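Homoserine dehydrogenase (Staphylococcus aureus M1064, PDB 4PG7) catalyses the reversible, nicotinamide-dependent hydride transfer that interconverts aspartate semialdehyde and homoserine in the aspartic acid pathway. Local coordinates at residues D108-A113 with V120-K125; L134-A139 with V144-E149; A408-Q413 with V437-P442. All blocks are in the same frame, centred on the assembly; numbering follows the deposited sequence.

How the contacts relate
Contacts 1 and 2 follow one another along the chain and sit side by side, centres about 8 Å apart, in the NAD-binding domain. Both pack on the last strands of one parallel sheet: strand 119-122 belongs to contact 1, helix 129-141 follows it, and strand 146-147 pairs with 119-122 at the edge. The two contacts touch directly, through backbone bonds between the strands and through Arg111 against Leu138. Contact 3 comes last, in the C-terminal ACT domain, its centre about 47 Å from that of contact 1 and about 48 Å from that of contact 2. The NAD-binding domain contacts and the observed lysine pocket therefore occupy opposite sides of the chain's centre.

Contact 1: residues D108-A113 with V120-K125. With ACT (acetate ion), chain C.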
loop_
_atom_site.group_PDB
_atom_site.type_symbol
_atom_site.label_atom_id
_atom_site.label_comp_id
_atom_site.label_asym_id
_atom_site.label_seq_id
_atom_site.Cartn_x
_atom_site.Cartn_y
_atom_site.Cartn_z
ATOM N N ASP A 108 -21.266 19.929 -15.768
ATOM C CA ASP A 108 -21.757 20.294 -17.105
ATOM C C ASP A 108 -20.654 20.901 -17.981
ATOM O O ASP A 108 -20.604 20.631 -19.180
ATOM C CB ASP A 108 -22.943 21.260 -17.012
ATOM C CG ASP A 108 -24.215 20.590 -16.487
ATOM O OD1 ASP A 108 -24.389 19.350 -16.660
ATOM O OD2 ASP A 108 -25.054 21.314 -15.902
ATOM N N TRP A 109 -19.769 21.695 -17.378
ATOM C CA TRP A 109 -18.612 22.210 -18.087
ATOM C C TRP A 109 -17.780 21.065 -18.632
ATOM O O TRP A 109 -17.337 21.099 -19.781
ATOM C CB TRP A 109 -17.720 23.063 -17.180
ATOM C CG TRP A 109 -18.359 24.301 -16.667
ATOM C CD1 TRP A 109 -19.538 24.839 -17.063
ATOM C CD2 TRP A 109 -17.820 25.183 -15.681
ATOM N NE1 TRP A 109 -19.774 26.004 -16.378
ATOM C CE2 TRP A 109 -18.737 26.232 -15.518
ATOM C CE3 TRP A 109 -16.660 25.171 -14.898
ATOM C CZ2 TRP A 109 -18.530 27.275 -14.613
ATOM C CZ3 TRP A 109 -16.458 26.207 -13.990
ATOM C CH2 TRP A 109 -17.388 27.246 -13.862
ATOM N N LEU A 110 -17.566 20.050 -17.802
ATOM C CA LEU A 110 -16.726 18.924 -18.199
ATOM C C LEU A 110 -17.418 18.074 -19.273
ATOM O O LEU A 110 -16.762 17.603 -20.211
ATOM C CB LEU A 110 -16.325 18.087 -16.991
ATOM C CG LEU A 110 -15.599 18.862 -15.881
ATOM C CD1 LEU A 110 -15.227 17.915 -14.753
ATOM C CD2 LEU A 110 -14.365 19.589 -16.382
ATOM N N ARG A 111 -18.734 17.921 -19.164
ATOM C CA ARG A 111 -19.514 17.223 -20.197
ATOM C C ARG A 111 -19.356 17.921 -21.549
ATOM O O ARG A 111 -19.163 17.278 -22.585
ATOM C CB ARG A 111 -20.995 17.176 -19.815
ATOM C CG ARG A 111 -21.295 16.293 -18.602
ATOM C CD ARG A 111 -22.683 16.533 -18.016
ATOM N NE ARG A 111 -23.662 15.593 -18.549
ATOM C CZ ARG A 111 -24.380 15.783 -19.652
ATOM N NH1 ARG A 111 -24.269 16.897 -20.370
ATOM N NH2 ARG A 111 -25.233 14.849 -20.039
ATOM N N THR A 112 -19.461 19.242 -21.538
ATOM C CA THR A 112 -19.298 20.019 -22.761
ATOM C C THR A 112 -17.893 19.831 -23.354
ATOM O O THR A 112 -17.751 19.608 -24.560
ATOM C CB THR A 112 -19.595 21.499 -22.510
ATOM O OG1 THR A 112 -20.937 21.625 -22.026
ATOM C CG2 THR A 112 -19.431 22.315 -23.787
ATOM N N ALA A 113 -16.871 19.921 -22.512
ATOM C CA ALA A 113 -15.488 19.760 -22.958
ATOM C C ALA A 113 -15.292 18.424 -23.674
ATOM O O ALA A 113 -14.707 18.370 -24.769
ATOM C CB ALA A 113 -14.526 19.875 -21.784
ATOM N N VAL A 120 -9.860 15.778 -20.579
ATOM C CA VAL A 120 -10.166 16.413 -19.314
ATOM C C VAL A 120 -9.367 15.789 -18.181
ATOM O O VAL A 120 -9.383 14.576 -17.986
ATOM C CB VAL A 120 -11.664 16.316 -18.996
ATOM C CG1 VAL A 120 -11.956 16.750 -17.563
ATOM C CG2 VAL A 120 -12.440 17.173 -19.970
ATOM N N ILE A 121 -8.669 16.639 -17.444
ATOM C CA ILE A 121 -7.996 16.242 -16.228
ATOM C C ILE A 121 -8.638 17.027 -15.099
ATOM O O ILE A 121 -8.744 18.249 -15.178
ATOM C CB ILE A 121 -6.502 16.537 -16.300
ATOM C CG1 ILE A 121 -5.910 15.797 -17.503
ATOM C CG2 ILE A 121 -5.802 16.123 -15.005
ATOM C CD1 ILE A 121 -4.507 16.212 -17.839
ATOM N N THR A 122 -9.098 16.314 -14.072
ATOM C CA THR A 122 -9.783 16.952 -12.956
ATOM C C THR A 122 -9.219 16.528 -11.601
ATOM O O THR A 122 -8.870 15.358 -11.395
ATOM C CB THR A 122 -11.294 16.685 -12.989
ATOM O OG1 THR A 122 -11.905 17.346 -11.885
ATOM C CG2 THR A 122 -11.631 15.173 -12.943
ATOM N N ALA A 123 -9.145 17.490 -10.689
ATOM C CA ALA A 123 -8.792 17.233 -9.287
ATOM C C ALA A 123 -9.948 17.641 -8.383
ATOM O O ALA A 123 -9.759 17.947 -7.204
ATOM C CB ALA A 123 -7.548 18.009 -8.917
ATOM N N ASN A 124 -11.148 17.645 -8.956
ATOM C CA ASN A 124 -12.350 18.095 -8.278
ATOM C C ASN A 124 -12.736 17.142 -7.131
ATOM O O ASN A 124 -13.144 16.006 -7.369
ATOM C CB ASN A 124 -13.454 18.170 -9.317
ATOM C CG ASN A 124 -14.749 18.744 -8.792
ATOM O OD1 ASN A 124 -15.117 18.569 -7.623
ATOM N ND2 ASN A 124 -15.475 19.426 -9.681
ATOM N N LYS A 125 -12.616 17.631 -5.898
ATOM C CA LYS A 125 -12.811 16.802 -4.693
ATOM C C LYS A 125 -14.261 16.538 -4.369
ATOM O O LYS A 125 -14.551 15.739 -3.486
ATOM C CB LYS A 125 -12.174 17.466 -3.468
ATOM C CG LYS A 125 -10.673 17.661 -3.572
ATOM C CD LYS A 125 -9.944 16.332 -3.725
ATOM C CE LYS A 125 -8.450 16.488 -3.468
ATOM N NZ LYS A 125 -7.770 15.167 -3.381
HETATM C C ACT C . -10.684 21.539 -5.993
HETATM O O ACT C . -9.553 21.125 -6.348
HETATM O OXT ACT C . -11.666 20.783 -5.954
HETATM C CH3 ACT C . -10.869 22.960 -5.552
#
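Leu110 and Ala113 of helix 106-115 press on Val120 of strand 119-122, closing a beta-alpha-beta unit of the Rossmann-type NAD-binding domain. Helix segment 108-113 and strand segment 120-122 run nearly antiparallel, 155° between their directions, with their axes 9.9 Å apart at closest approach. The tight part is Val120, whose two methyls each meet one helix residue. With CG1 of Val120 anti to its own backbone N (chi1 170°), the two methyls diverge toward the helix: CG1 meets Leu110 CD2 at 3.9 Å, and CG2 meets Ala113 CB at the same 3.9 Å, about one turn further on. The Leu110 and Val120 side chains cross at about a right angle, so methyl meets methyl rather than chain lying along chain. Leu135 of helix 129-141 and Glu98 of strand 95-98 also touch Leu110, and this core is buried.

Between these two segments the contact thins toward Thr122, which Leu127 and Phe148 cover instead. Leu110 CD1 comes no nearer than 4.4 Å to Thr122 OG1, and that hydroxyl is hydrogen-bonded to Glu98 and accepts from Asn124 N at 3.0 Å, which makes an ST turn as the strand ends. The helix flank with Asp108, Trp109 and Thr112 makes no contact with the strand, and Asp108 is exposed. There Thr112 uses both its N and its OG1 on Asp108 O, from opposite faces of the carbonyl plane. Past the turn, exposed Lys125 gives its backbone N to an acetate ion, probably from the crystallisation liquor, in a long but straight bond: N to OXT 3.3 Å, 168° at the hydrogen.

Contact 2: residues L134-A139 with V144-E149; sequences LLEDLA and VALKFE
The last beta-alpha-beta crossover of the Rossmann-type domain closes here, where Leu135, Glu136 and Ala139 of helix 129-141 lie against Val144, Leu146 and Phe148 around the edge strand 146-147. Leu146 and Ala139 carry the packing equally. In Leu146, CG stands anti to the backbone N (chi1 176°), which sends the branch toward the helix, between successive residues: CD2 is wedged at 3.4 Å from Leu135 CB, tighter than usual van der Waals contact, and lies 3.5 Å from the backbone N of Glu136. Nearer the backbone of the same side chain, Leu146 CB rests 3.8 Å from Ala139 CB. The small alanine lets the backbone come close at this end, and its methyl also meets Val144 O at 3.3 Å.

The chain's reversal is tied by one backbone hydrogen bond, Val144 N to Ala139 O, 3.1 Å. It holds the connection just after the helix against the helix's last turns, while Val144 CG2 lies beside the carbonyl oxygen, 3.7 Å from Ala139 O.

At the other end, Glu136 stretches beyond CG, crossing both Leu146 and Phe148 at about a right angle. Its carboxylate arrives at the edge of the Phe148 ring, with OE2 3.5 Å from CE2. OE2 lies in the ring plane and so faces the C-H rim, an arrangement consistent with a weakly favourable electrostatic contact; the carboxylate itself is turned 89° to the ring. The second oxygen, OE1, is hydrogen-bonded to Tyr231, which helps fix the carboxylate's rotation. Leu146 also reaches Val120 on the neighbouring strand, making it part of the helix-on-sheet layer of a parallel Rossmann-type fold.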
loop_
_atom_site.group_PDB
_atom_site.type_symbol
_atom_site.label_atom_id
_atom_site.label_comp_id
_atom_site.label_asym_id
_atom_site.label_seq_id
_atom_site.Cartn_x
_atom_site.Cartn_y
_atom_site.Cartn_z
ATOM N N LEU A 134 -20.484 8.847 -15.380
ATOM C CA LEU A 134 -21.033 9.532 -16.542
ATOM C C LEU A 134 -19.930 10.251 -17.331
ATOM O O LEU A 134 -19.994 10.300 -18.551
ATOM C CB LEU A 134 -22.186 10.477 -16.145
ATOM C CG LEU A 134 -21.917 11.889 -15.608
ATOM C CD1 LEU A 134 -21.701 12.931 -16.720
ATOM C CD2 LEU A 134 -23.090 12.314 -14.748
ATOM N N LEU A 135 -18.921 10.795 -16.649
ATOM C CA LEU A 135 -17.815 11.444 -17.347
ATOM C C LEU A 135 -16.906 10.435 -18.057
ATOM O O LEU A 135 -16.483 10.672 -19.199
ATOM C CB LEU A 135 -17.002 12.363 -16.406
ATOM C CG LEU A 135 -17.764 13.596 -15.908
ATOM C CD1 LEU A 135 -17.048 14.274 -14.756
ATOM C CD2 LEU A 135 -17.984 14.589 -17.047
ATOM N N GLU A 136 -16.594 9.322 -17.393
ATOM C CA GLU A 136 -15.792 8.273 -18.021
ATOM C C GLU A 136 -16.447 7.727 -19.313
ATOM O O GLU A 136 -15.749 7.510 -20.309
ATOM C CB GLU A 136 -15.525 7.128 -17.043
ATOM C CG GLU A 136 -14.433 7.448 -16.031
ATOM C CD GLU A 136 -13.958 6.225 -15.277
ATOM O OE1 GLU A 136 -14.751 5.669 -14.473
ATOM O OE2 GLU A 136 -12.781 5.833 -15.497
ATOM N N ASP A 137 -17.767 7.528 -19.290
ATOM C CA ASP A 137 -18.502 6.999 -20.450
ATOM C C ASP A 137 -18.504 8.020 -21.588
ATOM O O ASP A 137 -18.332 7.676 -22.760
ATOM C CB ASP A 137 -19.968 6.706 -20.103
ATOM C CG ASP A 137 -20.149 5.535 -19.149
ATOM O OD1 ASP A 137 -19.194 4.768 -18.913
ATOM O OD2 ASP A 137 -21.275 5.392 -18.633
ATOM N N LEU A 138 -18.724 9.276 -21.220
ATOM C CA LEU A 138 -18.791 10.362 -22.180
ATOM C C LEU A 138 -17.423 10.555 -22.838
ATOM O O LEU A 138 -17.337 10.793 -24.044
ATOM C CB LEU A 138 -19.273 11.637 -21.484
ATOM C CG LEU A 138 -19.839 12.775 -22.322
ATOM C CD1 LEU A 138 -20.965 12.326 -23.247
ATOM C CD2 LEU A 138 -20.318 13.878 -21.389
ATOM N N ALA A 139 -16.360 10.394 -22.056
ATOM C CA ALA A 139 -15.001 10.462 -22.587
ATOM C C ALA A 139 -14.725 9.345 -23.611
ATOM O O ALA A 139 -14.289 9.626 -24.738
ATOM C CB ALA A 139 -13.992 10.400 -21.465
ATOM N N VAL A 144 -11.705 10.537 -26.128
ATOM C CA VAL A 144 -10.766 11.358 -25.362
ATOM C C VAL A 144 -10.620 10.793 -23.947
ATOM O O VAL A 144 -11.412 9.975 -23.517
ATOM C CB VAL A 144 -11.215 12.845 -25.280
ATOM C CG1 VAL A 144 -11.127 13.513 -26.652
ATOM C CG2 VAL A 144 -12.625 12.973 -24.703
ATOM N N ALA A 145 -9.619 11.277 -23.234
ATOM C CA ALA A 145 -9.262 10.802 -21.918
ATOM C C ALA A 145 -9.955 11.615 -20.835
ATOM O O ALA A 145 -10.150 12.827 -20.967
ATOM C CB ALA A 145 -7.762 10.904 -21.743
ATOM N N LEU A 146 -10.348 10.930 -19.774
ATOM C CA LEU A 146 -10.764 11.575 -18.540
ATOM C C LEU A 146 -9.835 11.044 -17.469
ATOM O O LEU A 146 -9.785 9.837 -17.258
ATOM C CB LEU A 146 -12.206 11.220 -18.189
ATOM C CG LEU A 146 -12.627 11.819 -16.843
ATOM C CD1 LEU A 146 -12.922 13.310 -16.981
ATOM C CD2 LEU A 146 -13.826 11.083 -16.281
ATOM N N LYS A 147 -9.091 11.937 -16.824
ATOM C CA LYS A 147 -8.158 11.567 -15.769
ATOM C C LYS A 147 -8.573 12.235 -14.465
ATOM O O LYS A 147 -8.695 13.463 -14.399
ATOM C CB LYS A 147 -6.753 12.015 -16.125
ATOM C CG LYS A 147 -6.236 11.467 -17.436
ATOM C CD LYS A 147 -5.696 10.055 -17.283
ATOM C CE LYS A 147 -5.491 9.424 -18.648
ATOM N NZ LYS A 147 -4.504 8.309 -18.632
ATOM N N PHE A 148 -8.792 11.436 -13.427
ATOM C CA PHE A 148 -9.221 11.976 -12.137
ATOM C C PHE A 148 -8.351 11.561 -10.953
ATOM O O PHE A 148 -8.758 11.743 -9.805
ATOM C CB PHE A 148 -10.694 11.640 -11.887
ATOM C CG PHE A 148 -11.018 10.166 -11.972
ATOM C CD1 PHE A 148 -10.935 9.340 -10.848
ATOM C CD2 PHE A 148 -11.444 9.608 -13.168
ATOM C CE1 PHE A 148 -11.257 7.978 -10.927
ATOM C CE2 PHE A 148 -11.767 8.258 -13.253
ATOM C CZ PHE A 148 -11.672 7.446 -12.134
ATOM N N GLU A 149 -7.152 11.039 -11.231
ATOM C CA GLU A 149 -6.174 10.664 -10.192
ATOM C C GLU A 149 -6.045 11.718 -9.091
ATOM O O GLU A 149 -6.073 11.388 -7.910
ATOM C CB GLU A 149 -4.786 10.406 -10.809
#

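Contact 3: residues A408-Q413 with V437-P442; sequences ANYDNQ and VDKVYP. With LYS (lysine), chain K.
Tyr410 and Lys439 meet at their far ends, beside the pocket that holds a bound lysine. Their strands, 404-411 and 436-444, are not neighbours: the nearest CA atoms, those of Tyr410 and Asp438, are 11.2 Å apart, so long side chains must bridge the distance.

Lys439 can be followed outward. Its CB lies 4.0 Å from NZ of the bound lysine. CG sits between the backbone N and the carbonyl carbon (chi1 62°), and from there the extended chain runs roughly alongside the aliphatic part of the bound lysine. CD packs on CD of the bound lysine at 3.5 Å, one aliphatic chain against another. CE comes 3.9 Å from Tyr410 OH, the nearest approach between the two strands' side chains, which cross at about a right angle. At the tip, NZ donates to Tyr441 OH at 3.1 Å, makes a salt bridge with Asp255, and lies 3.5 Å from CB of the bound lysine. Asp255 also hydrogen-bonds Tyr410 OH through its other oxygen, so one carboxylate joins the phenol and the ammonium. That pairing would be expected to steady the charge of Lys439 while its methylenes line the pocket.

Asp438, one residue earlier, points its carboxylate to the ligand's other end: OD1 is 2.6 Å from O of the bound lysine. Asp438 and Lys439 both face Val380 in a classic beta bulge, which offers two consecutive residues to the ligand. With Arg246, Gly250 and Thr252 they complete the observed lysine pocket, which is partly built from strand 436-444 of the four-stranded, ferredoxin-like sheet of the ACT domain.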
loop_
_atom_site.group_PDB
_atom_site.type_symbol
_atom_site.label_atom_id
_atom_site.label_comp_id
_atom_site.label_asym_id
_atom_site.label_seq_id
_atom_site.Cartn_x
_atom_site.Cartn_y
_atom_site.Cartn_z
ATOM N N ALA A 408 -18.005 -6.385 30.111
ATOM C CA ALA A 408 -17.139 -5.527 30.894
ATOM C C ALA A 408 -17.969 -4.455 31.590
ATOM O O ALA A 408 -19.035 -4.060 31.086
ATOM C CB ALA A 408 -16.130 -4.845 30.004
ATOM N N ASN A 409 -17.451 -3.982 32.726
ATOM C CA ASN A 409 -17.965 -2.809 33.386
ATOM C C ASN A 409 -17.711 -1.604 32.506
ATOM O O ASN A 409 -16.656 -1.460 31.956
ATOM C CB ASN A 409 -17.278 -2.588 34.736
ATOM C CG ASN A 409 -17.665 -3.632 35.758
ATOM O OD1 ASN A 409 -16.826 -4.363 36.262
ATOM N ND2 ASN A 409 -18.936 -3.710 36.057
ATOM N N TYR A 410 -18.697 -0.740 32.372
ATOM C CA TYR A 410 -18.560 0.430 31.541
ATOM C C TYR A 410 -18.580 1.665 32.418
ATOM O O TYR A 410 -17.718 2.509 32.299
ATOM C CB TYR A 410 -19.701 0.453 30.536
ATOM C CG TYR A 410 -19.697 1.570 29.534
ATOM C CD1 TYR A 410 -19.084 1.406 28.293
ATOM C CD2 TYR A 410 -20.357 2.770 29.785
ATOM C CE1 TYR A 410 -19.107 2.403 27.344
ATOM C CE2 TYR A 410 -20.387 3.778 28.842
ATOM C CZ TYR A 410 -19.750 3.586 27.621
ATOM O OH TYR A 410 -19.783 4.561 26.650
ATOM N N ASP A 411 -19.605 1.769 33.257
ATOM C CA ASP A 411 -19.781 2.872 34.191
ATOM C C ASP A 411 -20.784 2.375 35.244
ATOM O O ASP A 411 -21.165 1.202 35.229
ATOM C CB ASP A 411 -20.301 4.111 33.447
ATOM C CG ASP A 411 -20.096 5.395 34.223
ATOM O OD1 ASP A 411 -19.736 5.331 35.420
ATOM O OD2 ASP A 411 -20.317 6.480 33.647
ATOM N N ASN A 412 -21.216 3.247 36.145
ATOM C CA ASN A 412 -22.221 2.896 37.164
ATOM C C ASN A 412 -23.529 2.360 36.571
ATOM O O ASN A 412 -24.182 3.043 35.804
ATOM C CB ASN A 412 -22.528 4.120 38.029
ATOM C CG ASN A 412 -21.318 4.602 38.809
ATOM O OD1 ASN A 412 -20.611 3.809 39.447
ATOM N ND2 ASN A 412 -21.077 5.911 38.781
ATOM N N GLN A 413 -23.891 1.136 36.929
ATOM C CA GLN A 413 -25.025 0.427 36.320
ATOM C C GLN A 413 -24.982 0.390 34.768
ATOM O O GLN A 413 -26.026 0.344 34.107
ATOM C CB GLN A 413 -26.356 1.032 36.807
ATOM C CG GLN A 413 -26.617 0.817 38.291
ATOM C CD GLN A 413 -27.979 1.315 38.743
ATOM O OE1 GLN A 413 -28.548 0.773 39.686
ATOM N NE2 GLN A 413 -28.517 2.335 38.069
ATOM N N VAL A 437 -30.326 0.342 25.623
ATOM C CA VAL A 437 -29.122 0.243 24.847
ATOM C C VAL A 437 -28.649 1.652 24.528
ATOM O O VAL A 437 -29.333 2.386 23.846
ATOM C CB VAL A 437 -29.368 -0.533 23.520
ATOM C CG1 VAL A 437 -28.120 -0.520 22.651
ATOM C CG2 VAL A 437 -29.787 -1.968 23.823
ATOM N N ASP A 438 -27.477 2.027 25.015
ATOM C CA ASP A 438 -26.942 3.356 24.755
ATOM C C ASP A 438 -26.520 3.417 23.303
ATOM O O ASP A 438 -26.946 4.284 22.559
ATOM C CB ASP A 438 -25.739 3.626 25.651
ATOM C CG ASP A 438 -25.088 4.995 25.381
ATOM O OD1 ASP A 438 -25.761 5.923 24.911
ATOM O OD2 ASP A 438 -23.898 5.140 25.666
ATOM N N LYS A 439 -25.703 2.453 22.886
ATOM C CA LYS A 439 -25.294 2.394 21.516
ATOM C C LYS A 439 -24.627 1.073 21.188
ATOM O O LYS A 439 -24.280 0.294 22.076
ATOM C CB LYS A 439 -24.316 3.513 21.239
ATOM C CG LYS A 439 -23.051 3.426 22.052
ATOM C CD LYS A 439 -22.404 4.798 22.101
ATOM C CE LYS A 439 -21.177 4.812 22.988
ATOM N NZ LYS A 439 -20.684 6.217 23.101
ATOM N N VAL A 440 -24.436 0.876 19.897
ATOM C CA VAL A 440 -23.834 -0.326 19.362
ATOM C C VAL A 440 -22.827 0.125 18.334
ATOM O O VAL A 440 -23.147 0.914 17.439
ATOM C CB VAL A 440 -24.893 -1.248 18.701
ATOM C CG1 VAL A 440 -24.244 -2.468 18.065
ATOM C CG2 VAL A 440 -25.928 -1.699 19.717
ATOM N N TYR A 441 -21.603 -0.374 18.465
ATOM C CA TYR A 441 -20.575 -0.174 17.448
ATOM C C TYR A 441 -20.223 -1.535 16.843
ATOM O O TYR A 441 -20.189 -2.534 17.558
ATOM C CB TYR A 441 -19.317 0.409 18.053
ATOM C CG TYR A 441 -19.400 1.784 18.660
ATOM C CD1 TYR A 441 -20.370 2.697 18.294
ATOM C CD2 TYR A 441 -18.431 2.203 19.559
ATOM C CE1 TYR A 441 -20.408 3.966 18.853
ATOM C CE2 TYR A 441 -18.459 3.476 20.112
ATOM C CZ TYR A 441 -19.431 4.352 19.744
ATOM O OH TYR A 441 -19.434 5.628 20.289
ATOM N N PRO A 442 -19.937 -1.579 15.534
ATOM C CA PRO A 442 -19.402 -2.822 14.968
ATOM C C PRO A 442 -18.022 -3.114 15.512
ATOM O O PRO A 442 -17.332 -2.207 15.990
ATOM C CB PRO A 442 -19.327 -2.554 13.449
ATOM C CG PRO A 442 -19.430 -1.096 13.300
ATOM C CD PRO A 442 -20.095 -0.524 14.524
HETATM N N LYS K . -22.197 9.984 25.379
HETATM C CA LYS K . -23.179 9.768 24.264
HETATM C C LYS K . -24.304 8.812 24.648
HETATM O O LYS K . -24.883 8.132 23.780
HETATM C CB LYS K . -22.462 9.238 23.020
HETATM C CG LYS K . -23.287 9.321 21.752
HETATM C CD LYS K . -23.337 8.000 21.002
HETATM C CE LYS K . -24.287 8.117 19.832
HETATM N NZ LYS K . -24.409 6.861 19.044
HETATM O OXT LYS K . -24.661 8.724 25.833
#